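Local atomic coordinates of BlEst2 (Bacillus licheniformis, PDB entry 6WPX), a protein that probably hydrolyses ester bonds as a lipase or esterase, with a C-terminal domain that has autoinhibitory effects. Residues A[100-105]-A[126-131]. Numbering follows the deposited sequence.
Sequences AKLREI and QSALIH
Leu-102 meets Ala-128 and Leu-129 through a single methyl group. Its CD1 lies 4.4 Å from Ala-128 CB and 4.3 Å from Leu-129 CD1. Both are loose apolar contacts, and the two segments bury just 68 Å² between them. From the backbone, the first side-chain bonds of Leu-102 and Ala-128 each head for the other's helix. That of Leu-129 starts off along the helix flank, and its branch then turns CD1 back to Leu-102. With CD1 anti to CA (chi2 169°), Leu-102 extends that methyl toward helix 121-131, while CD2 stays farther off. No hydrogen bond or salt bridge joins the segments.

Helices 91-109 and 121-131 flank strand 113-118 in the chain, in the part of the protein related to the PGAP1-like alpha/beta hydrolases. The strand belongs to a mainly parallel sheet. Leu-102 and Leu-129 both rest on Leu-115 of this strand and on Val-138 of its parallel neighbour, 138-144, and Leu-102 also touches Val-113 and Ala-134.

Several polar side chains bond outside the two segments. Ser-127 OG is hydrogen-bonded to Met-91 O, which ties helix 121-131 to the start of helix 91-109. Within 100-105, Lys-101 NZ and Glu-104 OE2 form a long salt bridge of 3.9 Å. Glu-104 OE1 is hydrogen-bonded to Trp-34 NE1.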
ATOM      1  N   ALA A 100     -22.955   1.841 -12.471  1.00 33.51           N
ATOM      2  CA  ALA A 100     -24.147   2.644 -12.765  1.00 34.61           C
ATOM      3  C   ALA A 100     -23.812   3.778 -13.742  1.00 37.89           C
ATOM      4  O   ALA A 100     -24.539   3.968 -14.718  1.00 38.24           O
ATOM      5  CB  ALA A 100     -24.732   3.203 -11.478  1.00 36.44           C
ATOM      6  N   LYS A 101     -22.670   4.473 -13.534  1.00 32.18           N
ATOM      7  CA  LYS A 101     -22.268   5.581 -14.408  1.00 30.27           C
ATOM      8  C   LYS A 101     -21.722   5.108 -15.727  1.00 33.42           C
ATOM      9  O   LYS A 101     -21.894   5.811 -16.714  1.00 33.91           O
ATOM     10  CB  LYS A 101     -21.301   6.562 -13.710  1.00 31.01           C
ATOM     11  CG  LYS A 101     -21.771   7.086 -12.332  1.00 26.96           C
ATOM     12  CD  LYS A 101     -23.096   7.865 -12.387  1.00 33.71           C
ATOM     13  CE  LYS A 101     -23.587   8.258 -11.009  1.00 27.54           C
ATOM     14  NZ  LYS A 101     -24.792   9.105 -11.123  1.00 39.75           N
ATOM     15  N   LEU A 102     -21.103   3.904 -15.777  1.00 28.54           N
ATOM     16  CA  LEU A 102     -20.586   3.348 -17.034  1.00 27.58           C
ATOM     17  C   LEU A 102     -21.729   3.098 -18.017  1.00 31.91           C
ATOM     18  O   LEU A 102     -21.543   3.259 -19.211  1.00 32.39           O
ATOM     19  CB  LEU A 102     -19.738   2.089 -16.824  1.00 26.05           C
ATOM     20  CG  LEU A 102     -18.337   2.306 -16.229  1.00 28.26           C
ATOM     21  CD1 LEU A 102     -17.723   0.970 -15.826  1.00 27.57           C
ATOM     22  CD2 LEU A 102     -17.425   3.041 -17.204  1.00 30.52           C
ATOM     23  N   ARG A 103     -22.932   2.801 -17.508  1.00 30.16           N
ATOM     24  CA  ARG A 103     -24.108   2.649 -18.358  1.00 30.91           C
ATOM     25  C   ARG A 103     -24.399   4.007 -19.046  1.00 35.81           C
ATOM     26  O   ARG A 103     -24.635   4.030 -20.253  1.00 37.46           O
ATOM     27  CB  ARG A 103     -25.315   2.164 -17.526  1.00 31.74           C
ATOM     28  CG  ARG A 103     -26.518   1.905 -18.418  1.00 38.59           C
ATOM     29  CD  ARG A 103     -27.757   1.477 -17.685  1.00 51.90           C
ATOM     30  NE  ARG A 103     -28.895   1.376 -18.606  1.00 68.73           N
ATOM     31  CZ  ARG A 103     -29.158   0.332 -19.397  1.00 88.00           C
ATOM     32  NH1 ARG A 103     -28.335  -0.710 -19.431  1.00 77.89           N
ATOM     33  NH2 ARG A 103     -30.222   0.345 -20.190  1.00 75.38           N
ATOM     34  N   GLU A 104     -24.354   5.129 -18.282  1.00 31.82           N
ATOM     35  CA  GLU A 104     -24.569   6.495 -18.802  1.00 31.62           C
ATOM     36  C   GLU A 104     -23.438   6.885 -19.763  1.00 33.95           C
ATOM     37  O   GLU A 104     -23.687   7.518 -20.787  1.00 35.29           O
ATOM     38  CB  GLU A 104     -24.607   7.527 -17.667  1.00 33.42           C
ATOM     39  CG  GLU A 104     -25.677   7.313 -16.614  1.00 40.39           C
ATOM     40  CD  GLU A 104     -25.632   8.320 -15.481  1.00 54.88           C
ATOM     41  OE1 GLU A 104     -24.767   9.226 -15.503  1.00 45.74           O
ATOM     42  OE2 GLU A 104     -26.459   8.187 -14.551  1.00 51.19           O
ATOM     43  N   ILE A 105     -22.197   6.505 -19.444  1.00 27.15           N
ATOM     44  CA  ILE A 105     -21.057   6.818 -20.301  1.00 24.93           C
ATOM     45  C   ILE A 105     -21.176   6.050 -21.629  1.00 28.60           C
ATOM     46  O   ILE A 105     -20.969   6.635 -22.699  1.00 27.01           O
ATOM     47  CB  ILE A 105     -19.708   6.599 -19.574  1.00 25.65           C
ATOM     48  CG1 ILE A 105     -19.602   7.517 -18.324  1.00 25.90           C
ATOM     49  CG2 ILE A 105     -18.544   6.849 -20.530  1.00 22.43           C
ATOM     50  CD1 ILE A 105     -18.485   7.085 -17.241  1.00 29.94           C
ATOM     51  N   GLN A 126     -12.582  -3.381 -11.432  1.00 21.27           N
ATOM     52  CA  GLN A 126     -12.858  -4.823 -11.500  1.00 23.49           C
ATOM     53  C   GLN A 126     -14.136  -5.147 -10.833  1.00 28.74           C
ATOM     54  O   GLN A 126     -14.880  -5.968 -11.347  1.00 32.02           O
ATOM     55  CB  GLN A 126     -11.760  -5.648 -10.849  1.00 25.26           C
ATOM     56  CG  GLN A 126     -10.696  -6.088 -11.792  1.00 26.39           C
ATOM     57  CD  GLN A 126     -10.069  -7.370 -11.303  1.00 36.64           C
ATOM     58  OE1 GLN A 126      -9.716  -7.494 -10.131  1.00 25.63           O
ATOM     59  NE2 GLN A 126      -9.877  -8.330 -12.194  1.00 29.34           N
ATOM     60  N   SER A 127     -14.389  -4.528  -9.673  1.00 23.95           N
ATOM     61  CA  SER A 127     -15.631  -4.727  -8.945  1.00 23.93           C
ATOM     62  C   SER A 127     -16.807  -4.313  -9.832  1.00 26.41           C
ATOM     63  O   SER A 127     -17.770  -5.069  -9.930  1.00 27.32           O
ATOM     64  CB  SER A 127     -15.628  -3.920  -7.655  1.00 25.70           C
ATOM     65  OG  SER A 127     -16.914  -3.968  -7.068  1.00 30.20           O
ATOM     66  N   ALA A 128     -16.726  -3.126 -10.486  1.00 22.91           N
ATOM     67  CA  ALA A 128     -17.781  -2.646 -11.381  1.00 24.40           C
ATOM     68  C   ALA A 128     -18.049  -3.682 -12.457  1.00 30.13           C
ATOM     69  O   ALA A 128     -19.192  -4.089 -12.631  1.00 31.67           O
ATOM     70  CB  ALA A 128     -17.377  -1.325 -12.040  1.00 24.35           C
ATOM     71  N   LEU A 129     -17.006  -4.165 -13.122  1.00 25.78           N
ATOM     72  CA  LEU A 129     -17.179  -5.114 -14.226  1.00 26.90           C
ATOM     73  C   LEU A 129     -17.620  -6.505 -13.822  1.00 30.52           C
ATOM     74  O   LEU A 129     -18.521  -7.058 -14.444  1.00 29.16           O
ATOM     75  CB  LEU A 129     -15.888  -5.189 -15.040  1.00 26.58           C
ATOM     76  CG  LEU A 129     -15.797  -4.197 -16.199  1.00 33.19           C
ATOM     77  CD1 LEU A 129     -15.689  -2.789 -15.726  1.00 33.17           C
ATOM     78  CD2 LEU A 129     -14.608  -4.484 -17.023  1.00 37.03           C
ATOM     79  N   ILE A 130     -16.958  -7.085 -12.812  1.00 26.99           N
ATOM     80  CA  ILE A 130     -17.217  -8.458 -12.410  1.00 28.50           C
ATOM     81  C   ILE A 130     -18.409  -8.595 -11.450  1.00 31.86           C
ATOM     82  O   ILE A 130     -19.307  -9.380 -11.716  1.00 31.77           O
ATOM     83  CB  ILE A 130     -15.900  -9.073 -11.857  1.00 30.54           C
ATOM     84  CG1 ILE A 130     -14.872  -9.239 -13.023  1.00 29.69           C
ATOM     85  CG2 ILE A 130     -16.166 -10.399 -11.095  1.00 31.46           C
ATOM     86  CD1 ILE A 130     -13.420  -9.416 -12.660  1.00 28.02           C
ATOM     87  N   HIS A 131     -18.416  -7.858 -10.350  1.00 29.78           N
ATOM     88  CA  HIS A 131     -19.454  -7.975  -9.330  1.00 30.56           C
ATOM     89  C   HIS A 131     -20.673  -7.064  -9.577  1.00 36.14           C
ATOM     90  O   HIS A 131     -21.713  -7.266  -8.954  1.00 36.92           O
ATOM     91  CB  HIS A 131     -18.843  -7.766  -7.936  1.00 30.54           C
ATOM     92  CG  HIS A 131     -17.702  -8.700  -7.659  1.00 32.62           C
ATOM     93  ND1 HIS A 131     -17.892 -10.070  -7.574  1.00 34.97           N
ATOM     94  CD2 HIS A 131     -16.389  -8.434  -7.486  1.00 32.43           C
ATOM     95  CE1 HIS A 131     -16.705 -10.587  -7.313  1.00 33.36           C
ATOM     96  NE2 HIS A 131     -15.769  -9.644  -7.252  1.00 32.18           N
TER